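PDB 6VVE: Dot/Icm T4SS effector from Legionella pneumophila, which acts as an effector kinase that is activated by host inositol hexakisphosphate and binds ADP and manganese. Local coordinates for residues I148-I162 and L194-L206. Numbering follows the deposited sequence.
Sequences INAIPINKKIDQPKI and LIATEEMVKTIDL. With ADP (adenosine-5'-diphosphate), chain C.
I195 meets the linker leaving the nucleotide pocket: its CG2 presses tightly on A150 CB (3.5 Å), and its CB takes the tip of I148, CD1. One residue on, A196 O receives the backbone N-H of I151 at 2.8 Å, almost in line with the carbonyl, while A196 CB packs on the poorly ordered I153. A water also joins A196 N to I151 O, so the two backbones are held by one direct bond and one water. At the hairpin turn K161 reaches across from the start of its helix. Its chain is extended beyond CG, which delivers NZ to two carbonyls: T197 O at 2.7 Å, in the carbonyl plane, and E198 O at 3.0 Å, approached from above the plane. V201 CG2 then lies against K161 CB (3.8 Å), and K202 CD slides past I148 CG2, its amine going on to E126 O. I204 puts CG2 on I148 CD1 (3.6 Å) and CD1 against the adenine face at ADP C8; the adenine N1 accepts a hydrogen bond from I148 N (3.2 Å). D205 follows, its carboxylate near the beta-phosphate. The hairpin 194-196/201-203 sits between the hinge linker and helix 159-174, whose F165 touches L194, V201 and T203.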
ATOM      1  N   ILE A 148       2.768 -14.291   0.658  1.00 19.86           N
ATOM      2  CA  ILE A 148       2.808 -14.271  -0.799  1.00 25.75           C
ATOM      3  C   ILE A 148       4.065 -14.994  -1.266  1.00 28.55           C
ATOM      4  O   ILE A 148       5.009 -15.216  -0.500  1.00 24.28           O
ATOM      5  CB  ILE A 148       2.756 -12.835  -1.357  1.00 28.52           C
ATOM      6  CG1 ILE A 148       3.951 -12.022  -0.857  1.00 30.00           C
ATOM      7  CG2 ILE A 148       1.446 -12.165  -0.946  1.00 29.35           C
ATOM      8  CD1 ILE A 148       3.925 -10.568  -1.291  1.00 31.79           C
ATOM      9  N   ASN A 149       4.066 -15.373  -2.546  1.00 39.10           N
ATOM     10  CA  ASN A 149       5.130 -16.181  -3.139  1.00 36.99           C
ATOM     11  C   ASN A 149       5.721 -15.427  -4.323  1.00 36.38           C
ATOM     12  O   ASN A 149       5.053 -15.250  -5.350  1.00 37.44           O
ATOM     13  CB  ASN A 149       4.596 -17.542  -3.574  1.00 41.84           C
ATOM     14  CG  ASN A 149       4.085 -18.366  -2.406  1.00 45.47           C
ATOM     15  OD1 ASN A 149       4.870 -18.913  -1.625  1.00 51.17           O
ATOM     16  ND2 ASN A 149       2.764 -18.473  -2.285  1.00 45.32           N
ATOM     17  N   ALA A 150       6.974 -14.998  -4.184  1.00 24.82           N
ATOM     18  CA  ALA A 150       7.622 -14.221  -5.229  1.00 31.42           C
ATOM     19  C   ALA A 150       8.032 -15.110  -6.396  1.00 32.55           C
ATOM     20  O   ALA A 150       8.386 -16.277  -6.222  1.00 36.59           O
ATOM     21  CB  ALA A 150       8.854 -13.500  -4.676  1.00 34.86           C
ATOM     22  N   ILE A 151       7.980 -14.542  -7.596  1.00 28.98           N
ATOM     23  CA  ILE A 151       8.425 -15.240  -8.799  1.00 36.52           C
ATOM     24  C   ILE A 151       9.291 -14.285  -9.610  1.00 39.12           C
ATOM     25  O   ILE A 151       9.337 -13.084  -9.302  1.00 36.82           O
ATOM     26  CB  ILE A 151       7.238 -15.762  -9.622  1.00 35.63           C
ATOM     27  CG1 ILE A 151       6.311 -14.620 -10.024  1.00 31.97           C
ATOM     28  CG2 ILE A 151       6.471 -16.818  -8.827  1.00 37.65           C
ATOM     29  CD1 ILE A 151       5.752 -14.769 -11.424  1.00 32.11           C
ATOM     30  N   PRO A 152       9.991 -14.761 -10.641  1.00 47.49           N
ATOM     31  CA  PRO A 152      10.881 -13.872 -11.394  1.00 48.84           C
ATOM     32  C   PRO A 152      10.136 -12.695 -12.001  1.00 46.62           C
ATOM     33  O   PRO A 152       8.927 -12.730 -12.232  1.00 47.29           O
ATOM     34  CB  PRO A 152      11.462 -14.778 -12.490  1.00 47.93           C
ATOM     35  CG  PRO A 152      11.360 -16.154 -11.930  1.00 50.06           C
ATOM     36  CD  PRO A 152      10.101 -16.163 -11.090  1.00 48.12           C
ATOM     37  N   ILE A 153      10.896 -11.637 -12.265  1.00 67.09           N
ATOM     38  CA  ILE A 153      10.390 -10.425 -12.891  1.00 65.71           C
ATOM     39  C   ILE A 153      11.011 -10.290 -14.270  1.00 65.63           C
ATOM     40  O   ILE A 153      12.230 -10.420 -14.425  1.00 69.75           O
ATOM     41  CB  ILE A 153      10.695  -9.184 -12.032  1.00 67.86           C
ATOM     42  CG1 ILE A 153      12.199  -9.035 -11.797  1.00 72.39           C
ATOM     43  CG2 ILE A 153       9.971  -9.283 -10.693  1.00 64.51           C
ATOM     44  CD1 ILE A 153      12.718  -7.625 -12.037  1.00 73.15           C
ATOM     45  N   ASN A 154      10.171 -10.072 -15.271  1.00 54.87           N
ATOM     46  CA  ASN A 154      10.608  -9.658 -16.598  1.00 54.83           C
ATOM     47  C   ASN A 154       9.935  -8.324 -16.888  1.00 54.18           C
ATOM     48  O   ASN A 154       8.707  -8.226 -16.858  1.00 58.65           O
ATOM     49  CB  ASN A 154      10.265 -10.702 -17.655  1.00 59.55           C
ATOM     50  CG  ASN A 154      11.055 -10.501 -18.936  1.00 61.47           C
ATOM     51  OD1 ASN A 154      10.519 -10.024 -19.936  1.00 59.78           O
ATOM     52  ND2 ASN A 154      12.334 -10.860 -18.912  1.00 64.93           N
ATOM     53  N   LYS A 155      10.741  -7.294 -17.155  1.00 41.10           N
ATOM     54  CA  LYS A 155      10.214  -5.939 -17.274  1.00 41.17           C
ATOM     55  C   LYS A 155       9.344  -5.771 -18.512  1.00 39.88           C
ATOM     56  O   LYS A 155       8.374  -5.005 -18.481  1.00 39.82           O
ATOM     57  CB  LYS A 155      11.374  -4.939 -17.288  1.00 49.34           C
ATOM     58  CG  LYS A 155      12.350  -5.112 -16.120  1.00 55.66           C
ATOM     59  CD  LYS A 155      13.533  -4.139 -16.165  1.00 57.97           C
ATOM     60  CE  LYS A 155      13.088  -2.685 -16.056  1.00 55.48           C
ATOM     61  NZ  LYS A 155      13.649  -1.876 -17.176  1.00 55.16           N
ATOM     62  N   LYS A 156       9.671  -6.471 -19.600  1.00 50.79           N
ATOM     63  CA  LYS A 156       8.871  -6.410 -20.824  1.00 46.50           C
ATOM     64  C   LYS A 156       7.712  -7.406 -20.778  1.00 44.06           C
ATOM     65  O   LYS A 156       6.548  -7.026 -20.944  1.00 40.96           O
ATOM     66  CB  LYS A 156       9.758  -6.667 -22.047  1.00 47.84           C
ATOM     67  CG  LYS A 156       9.023  -6.631 -23.382  1.00 48.99           C
ATOM     68  CD  LYS A 156       8.881  -5.210 -23.935  1.00 49.80           C
ATOM     69  CE  LYS A 156       8.095  -5.209 -25.248  1.00 52.37           C
ATOM     70  NZ  LYS A 156       7.662  -3.849 -25.676  1.00 50.92           N
ATOM     71  N   ILE A 157       8.020  -8.692 -20.574  1.00 38.80           N
ATOM     72  CA  ILE A 157       6.969  -9.706 -20.597  1.00 40.75           C
ATOM     73  C   ILE A 157       5.945  -9.437 -19.500  1.00 32.25           C
ATOM     74  O   ILE A 157       4.743  -9.664 -19.688  1.00 28.35           O
ATOM     75  CB  ILE A 157       7.573 -11.116 -20.470  1.00 46.94           C
ATOM     76  CG1 ILE A 157       8.440 -11.462 -21.684  1.00 53.13           C
ATOM     77  CG2 ILE A 157       6.463 -12.152 -20.311  1.00 49.79           C
ATOM     78  CD1 ILE A 157       7.656 -11.808 -22.939  1.00 57.44           C
ATOM     79  N   ASP A 158       6.397  -8.946 -18.342  1.00 35.58           N
ATOM     80  CA  ASP A 158       5.518  -8.668 -17.210  1.00 35.11           C
ATOM     81  C   ASP A 158       5.271  -7.175 -17.012  1.00 34.01           C
ATOM     82  O   ASP A 158       4.918  -6.747 -15.910  1.00 31.97           O
ATOM     83  CB  ASP A 158       6.101  -9.276 -15.932  1.00 36.58           C
ATOM     84  CG  ASP A 158       6.329 -10.778 -16.047  1.00 38.74           C
ATOM     85  OD1 ASP A 158       5.414 -11.487 -16.515  1.00 38.43           O
ATOM     86  OD2 ASP A 158       7.435 -11.239 -15.687  1.00 39.45           O
ATOM     87  N   GLN A 159       5.437  -6.374 -18.060  1.00 20.79           N
ATOM     88  CA  GLN A 159       5.164  -4.945 -17.939  1.00 19.42           C
ATOM     89  C   GLN A 159       3.736  -4.658 -17.487  1.00 18.69           C
ATOM     90  O   GLN A 159       3.547  -3.736 -16.674  1.00 17.18           O
ATOM     91  CB  GLN A 159       5.446  -4.243 -19.273  1.00 22.91           C
ATOM     92  CG  GLN A 159       5.087  -2.768 -19.271  1.00 25.81           C
ATOM     93  CD  GLN A 159       5.849  -1.981 -20.314  1.00 26.58           C
ATOM     94  OE1 GLN A 159       6.480  -2.555 -21.201  1.00 29.74           O
ATOM     95  NE2 GLN A 159       5.803  -0.661 -20.209  1.00 22.71           N
ATOM     96  N   PRO A 160       2.711  -5.381 -17.948  1.00 20.18           N
ATOM     97  CA  PRO A 160       1.350  -5.105 -17.448  1.00 19.65           C
ATOM     98  C   PRO A 160       1.214  -5.283 -15.948  1.00 17.84           C
ATOM     99  O   PRO A 160       0.434  -4.556 -15.320  1.00 16.81           O
ATOM    100  CB  PRO A 160       0.482  -6.114 -18.220  1.00 21.18           C
ATOM    101  CG  PRO A 160       1.282  -6.439 -19.455  1.00 22.77           C
ATOM    102  CD  PRO A 160       2.720  -6.390 -19.029  1.00 25.30           C
ATOM    103  N   LYS A 161       1.943  -6.233 -15.350  1.00 17.92           N
ATOM    104  CA  LYS A 161       1.897  -6.395 -13.899  1.00 16.69           C
ATOM    105  C   LYS A 161       2.302  -5.108 -13.191  1.00 17.72           C
ATOM    106  O   LYS A 161       1.635  -4.658 -12.248  1.00 13.99           O
ATOM    107  CB  LYS A 161       2.811  -7.537 -13.465  1.00 17.24           C
ATOM    108  CG  LYS A 161       2.297  -8.921 -13.773  1.00 26.96           C
ATOM    109  CD  LYS A 161       3.177  -9.983 -13.132  1.00 19.33           C
ATOM    110  CE  LYS A 161       2.843 -11.370 -13.655  1.00 21.32           C
ATOM    111  NZ  LYS A 161       3.718 -12.409 -13.058  1.00 22.01           N
ATOM    112  N   ILE A 162       3.409  -4.508 -13.628  1.00 15.47           N
ATOM    113  CA  ILE A 162       3.895  -3.294 -12.987  1.00 17.92           C
ATOM    114  C   ILE A 162       2.974  -2.122 -13.306  1.00 13.20           C
ATOM    115  O   ILE A 162       2.677  -1.298 -12.436  1.00 12.12           O
ATOM    116  CB  ILE A 162       5.350  -3.014 -13.414  1.00 21.66           C
ATOM    117  CG1 ILE A 162       6.216  -4.256 -13.196  1.00 25.57           C
ATOM    118  CG2 ILE A 162       5.902  -1.826 -12.644  1.00 19.01           C
ATOM    119  CD1 ILE A 162       7.681  -4.061 -13.509  1.00 29.79           C
ATOM    120  N   LEU A 194       8.528  -4.447  -3.590  1.00 14.85           N
ATOM    121  CA  LEU A 194       7.665  -4.878  -4.676  1.00 17.76           C
ATOM    122  C   LEU A 194       7.885  -6.370  -4.900  1.00 19.10           C
ATOM    123  O   LEU A 194       9.028  -6.811  -5.089  1.00 19.72           O
ATOM    124  CB  LEU A 194       7.963  -4.114  -5.963  1.00 21.31           C
ATOM    125  CG  LEU A 194       7.687  -2.617  -5.977  1.00 23.01           C
ATOM    126  CD1 LEU A 194       8.119  -2.021  -7.316  1.00 24.34           C
ATOM    127  CD2 LEU A 194       6.222  -2.329  -5.709  1.00 23.18           C
ATOM    128  N   ILE A 195       6.804  -7.143  -4.869  1.00 18.85           N
ATOM    129  CA  ILE A 195       6.857  -8.589  -5.052  1.00 24.76           C
ATOM    130  C   ILE A 195       5.948  -8.955  -6.219  1.00 21.58           C
ATOM    131  O   ILE A 195       4.776  -8.559  -6.250  1.00 17.52           O
ATOM    132  CB  ILE A 195       6.433  -9.343  -3.781  1.00 32.30           C
ATOM    133  CG1 ILE A 195       7.148  -8.791  -2.550  1.00 37.36           C
ATOM    134  CG2 ILE A 195       6.718 -10.834  -3.938  1.00 36.77           C
ATOM    135  CD1 ILE A 195       8.653  -8.937  -2.586  1.00 41.71           C
ATOM    136  N   ALA A 196       6.483  -9.718  -7.166  1.00 27.74           N
ATOM    137  CA  ALA A 196       5.721 -10.196  -8.311  1.00 29.55           C
ATOM    138  C   ALA A 196       5.226 -11.608  -8.035  1.00 29.94           C
ATOM    139  O   ALA A 196       6.016 -12.492  -7.685  1.00 29.60           O
ATOM    140  CB  ALA A 196       6.569 -10.176  -9.583  1.00 33.05           C
ATOM    141  N   THR A 197       3.916 -11.814  -8.180  1.00 18.92           N
ATOM    142  CA  THR A 197       3.304 -13.127  -8.091  1.00 22.11           C
ATOM    143  C   THR A 197       2.852 -13.557  -9.483  1.00 20.32           C
ATOM    144  O   THR A 197       3.175 -12.916 -10.487  1.00 20.36           O
ATOM    145  CB  THR A 197       2.143 -13.108  -7.101  1.00 27.66           C
ATOM    146  OG1 THR A 197       1.106 -12.251  -7.589  1.00 22.60           O
ATOM    147  CG2 THR A 197       2.615 -12.608  -5.737  1.00 34.20           C
ATOM    148  N   GLU A 198       2.097 -14.655  -9.544  1.00 21.68           N
ATOM    149  CA  GLU A 198       1.655 -15.173 -10.835  1.00 23.43           C
ATOM    150  C   GLU A 198       0.837 -14.132 -11.596  1.00 22.80           C
ATOM    151  O   GLU A 198       1.099 -13.855 -12.773  1.00 23.55           O
ATOM    152  CB  GLU A 198       0.835 -16.449 -10.629  1.00 25.02           C
ATOM    153  CG  GLU A 198       1.598 -17.580  -9.965  1.00 26.03           C
ATOM    154  CD  GLU A 198       2.694 -18.149 -10.852  1.00 29.74           C
ATOM    155  OE1 GLU A 198       2.781 -17.759 -12.037  1.00 28.25           O
ATOM    156  OE2 GLU A 198       3.467 -18.995 -10.359  1.00 29.69           O
ATOM    157  N   GLU A 199      -0.155 -13.537 -10.931  1.00 21.56           N
ATOM    158  CA  GLU A 199      -1.125 -12.688 -11.601  1.00 32.31           C
ATOM    159  C   GLU A 199      -0.749 -11.212 -11.594  1.00 25.15           C
ATOM    160  O   GLU A 199      -1.207 -10.466 -12.469  1.00 23.57           O
ATOM    161  CB  GLU A 199      -2.499 -12.844 -10.939  1.00 34.28           C
ATOM    162  CG  GLU A 199      -3.013 -14.270 -10.880  1.00 39.06           C
ATOM    163  CD  GLU A 199      -3.606 -14.725 -12.195  1.00 42.33           C
ATOM    164  OE1 GLU A 199      -4.689 -15.343 -12.175  1.00 44.07           O
ATOM    165  OE2 GLU A 199      -2.991 -14.456 -13.250  1.00 42.98           O
HETATM  166  N   MSE A 200       0.073 -10.772 -10.649  1.00 18.76           N
HETATM  167  CA  MSE A 200       0.256  -9.357 -10.423  1.00 53.65           C
HETATM  168  C   MSE A 200       1.523  -9.018  -9.655  1.00 17.12           C
HETATM  169  O   MSE A 200       2.323  -9.895  -9.325  1.00 16.78           O
HETATM  170  CB  MSE A 200      -0.953  -8.818  -9.648  1.00 31.18           C
HETATM  171  CG  MSE A 200      -1.050  -9.388  -8.233  1.00 49.42           C
HETATM  172 SE   MSE A 200      -2.714  -8.927  -7.311  1.00 37.78          SE
HETATM  173  CE  MSE A 200      -3.955  -9.961  -8.386  1.00 17.13           C
ATOM    174  N   VAL A 201       1.697  -7.730  -9.372  1.00 17.84           N
ATOM    175  CA  VAL A 201       2.731  -7.239  -8.472  1.00 18.77           C
ATOM    176  C   VAL A 201       2.044  -6.698  -7.226  1.00 16.20           C
ATOM    177  O   VAL A 201       1.075  -5.936  -7.332  1.00 14.59           O
ATOM    178  CB  VAL A 201       3.596  -6.163  -9.149  1.00 18.57           C
ATOM    179  CG1 VAL A 201       4.359  -5.361  -8.105  1.00 23.14           C
ATOM    180  CG2 VAL A 201       4.546  -6.801 -10.132  1.00 20.14           C
ATOM    181  N   LYS A 202       2.534  -7.102  -6.056  1.00 11.91           N
ATOM    182  CA  LYS A 202       2.061  -6.621  -4.773  1.00 12.39           C
ATOM    183  C   LYS A 202       3.186  -5.869  -4.068  1.00 10.97           C
ATOM    184  O   LYS A 202       4.361  -5.942  -4.453  1.00 11.20           O
ATOM    185  CB  LYS A 202       1.575  -7.781  -3.898  1.00 19.82           C
ATOM    186  CG  LYS A 202       0.560  -8.702  -4.565  1.00 24.44           C
ATOM    187  CD  LYS A 202       0.267  -9.913  -3.681  1.00 27.24           C
ATOM    188  CE  LYS A 202      -0.733 -10.857  -4.331  1.00 28.49           C
ATOM    189  NZ  LYS A 202      -2.107 -10.294  -4.349  1.00 28.65           N
ATOM    190  N   THR A 203       2.824  -5.141  -3.021  1.00 15.62           N
ATOM    191  CA  THR A 203       3.795  -4.413  -2.220  1.00 12.84           C
ATOM    192  C   THR A 203       3.628  -4.794  -0.752  1.00 16.69           C
ATOM    193  O   THR A 203       2.503  -4.943  -0.257  1.00 18.57           O
ATOM    194  CB  THR A 203       3.658  -2.896  -2.384  1.00 11.27           C
ATOM    195  OG1 THR A 203       4.746  -2.248  -1.692  1.00 14.83           O
ATOM    196  CG2 THR A 203       2.336  -2.386  -1.823  1.00 10.23           C
ATOM    197  N   ILE A 204       4.757  -4.924  -0.054  1.00 14.49           N
ATOM    198  CA  ILE A 204       4.780  -5.361   1.336  1.00 13.76           C
ATOM    199  C   ILE A 204       5.403  -4.273   2.199  1.00 12.39           C
ATOM    200  O   ILE A 204       5.585  -3.135   1.753  1.00 13.99           O
ATOM    201  CB  ILE A 204       5.550  -6.687   1.471  1.00 15.88           C
ATOM    202  CG1 ILE A 204       6.963  -6.547   0.898  1.00 18.18           C
ATOM    203  CG2 ILE A 204       4.799  -7.801   0.764  1.00 16.25           C
ATOM    204  CD1 ILE A 204       7.864  -7.754   1.150  1.00 21.11           C
ATOM    205  N   ASP A 205       5.749  -4.620   3.439  1.00 14.41           N
ATOM    206  CA  ASP A 205       6.348  -3.678   4.390  1.00 13.21           C
ATOM    207  C   ASP A 205       5.357  -2.578   4.757  1.00 12.61           C
ATOM    208  O   ASP A 205       5.721  -1.403   4.852  1.00 15.97           O
ATOM    209  CB  ASP A 205       7.640  -3.081   3.833  1.00 15.11           C
ATOM    210  CG  ASP A 205       8.503  -2.442   4.911  1.00 18.02           C
ATOM    211  OD1 ASP A 205       8.314  -2.753   6.104  1.00 18.23           O
ATOM    212  OD2 ASP A 205       9.374  -1.618   4.567  1.00 22.62           O
ATOM    213  N   LEU A 206       4.094  -2.966   4.966  1.00 14.93           N
ATOM    214  CA  LEU A 206       3.032  -2.037   5.341  1.00 13.74           C
ATOM    215  C   LEU A 206       2.541  -2.252   6.770  1.00 15.29           C
ATOM    216  O   LEU A 206       1.391  -1.911   7.084  1.00 16.64           O
ATOM    217  CB  LEU A 206       1.867  -2.165   4.357  1.00 11.95           C
ATOM    218  CG  LEU A 206       2.086  -1.673   2.932  1.00 13.86           C
ATOM    219  CD1 LEU A 206       0.937  -2.096   2.029  1.00 16.99           C
ATOM    220  CD2 LEU A 206       2.250  -0.163   2.899  1.00 13.91           C
TER
HETATM  221  PB  ADP C 402      11.907  -4.433   4.800  1.00 42.09           P
HETATM  222  O1B ADP C 402      11.901  -3.577   3.549  1.00 46.20           O
HETATM  223  O2B ADP C 402      12.961  -5.509   4.787  1.00 44.22           O
HETATM  224  O3B ADP C 402      11.823  -3.651   6.100  1.00 40.27           O
HETATM  225  PA  ADP C 402      10.125  -6.463   5.684  1.00 30.41           P
HETATM  226  O1A ADP C 402       8.634  -6.391   5.880  1.00 22.11           O
HETATM  227  O2A ADP C 402      11.035  -6.448   6.882  1.00 25.59           O
HETATM  228  O3A ADP C 402      10.501  -5.228   4.721  1.00 32.42           O
HETATM  229  O5' ADP C 402      10.414  -7.789   4.836  1.00 27.55           O
HETATM  230  C5' ADP C 402      11.706  -8.369   4.764  1.00 30.51           C
HETATM  231  C4' ADP C 402      11.662  -9.583   3.874  1.00 31.90           C
HETATM  232  O4' ADP C 402      10.758 -10.585   4.381  1.00 30.81           O
HETATM  233  C3' ADP C 402      11.201  -9.267   2.431  1.00 34.21           C
HETATM  234  O3' ADP C 402      12.251  -8.912   1.572  1.00 33.35           O
HETATM  235  C2' ADP C 402      10.517 -10.583   2.002  1.00 35.20           C
HETATM  236  O2' ADP C 402      11.446 -11.427   1.348  1.00 36.91           O
HETATM  237  C1' ADP C 402      10.039 -11.223   3.318  1.00 30.07           C
HETATM  238  N9  ADP C 402       8.587 -10.979   3.434  1.00 24.95           N
HETATM  239  C8  ADP C 402       8.024  -9.905   4.029  1.00 21.96           C
HETATM  240  N7  ADP C 402       6.670  -9.971   3.955  1.00 18.47           N
HETATM  241  C5  ADP C 402       6.363 -11.105   3.303  1.00 19.93           C
HETATM  242  C6  ADP C 402       5.119 -11.781   2.889  1.00 19.64           C
HETATM  243  N6  ADP C 402       3.924 -11.232   3.180  1.00 18.41           N
HETATM  244  N1  ADP C 402       5.219 -12.959   2.222  1.00 24.51           N
HETATM  245  C2  ADP C 402       6.420 -13.513   1.931  1.00 25.98           C
HETATM  246  N3  ADP C 402       7.587 -12.944   2.285  1.00 25.77           N
HETATM  247  C4  ADP C 402       7.625 -11.768   2.960  1.00 23.02           C
HETATM  248  O   HOH W   1       3.041 -16.536  -6.856  1.00 20.99           O
HETATM  249  O   HOH W   2       9.411 -10.611  -7.402  1.00 27.80           O
HETATM  250  O   HOH W   3      -0.096  -6.058 -10.956  1.00  9.73           O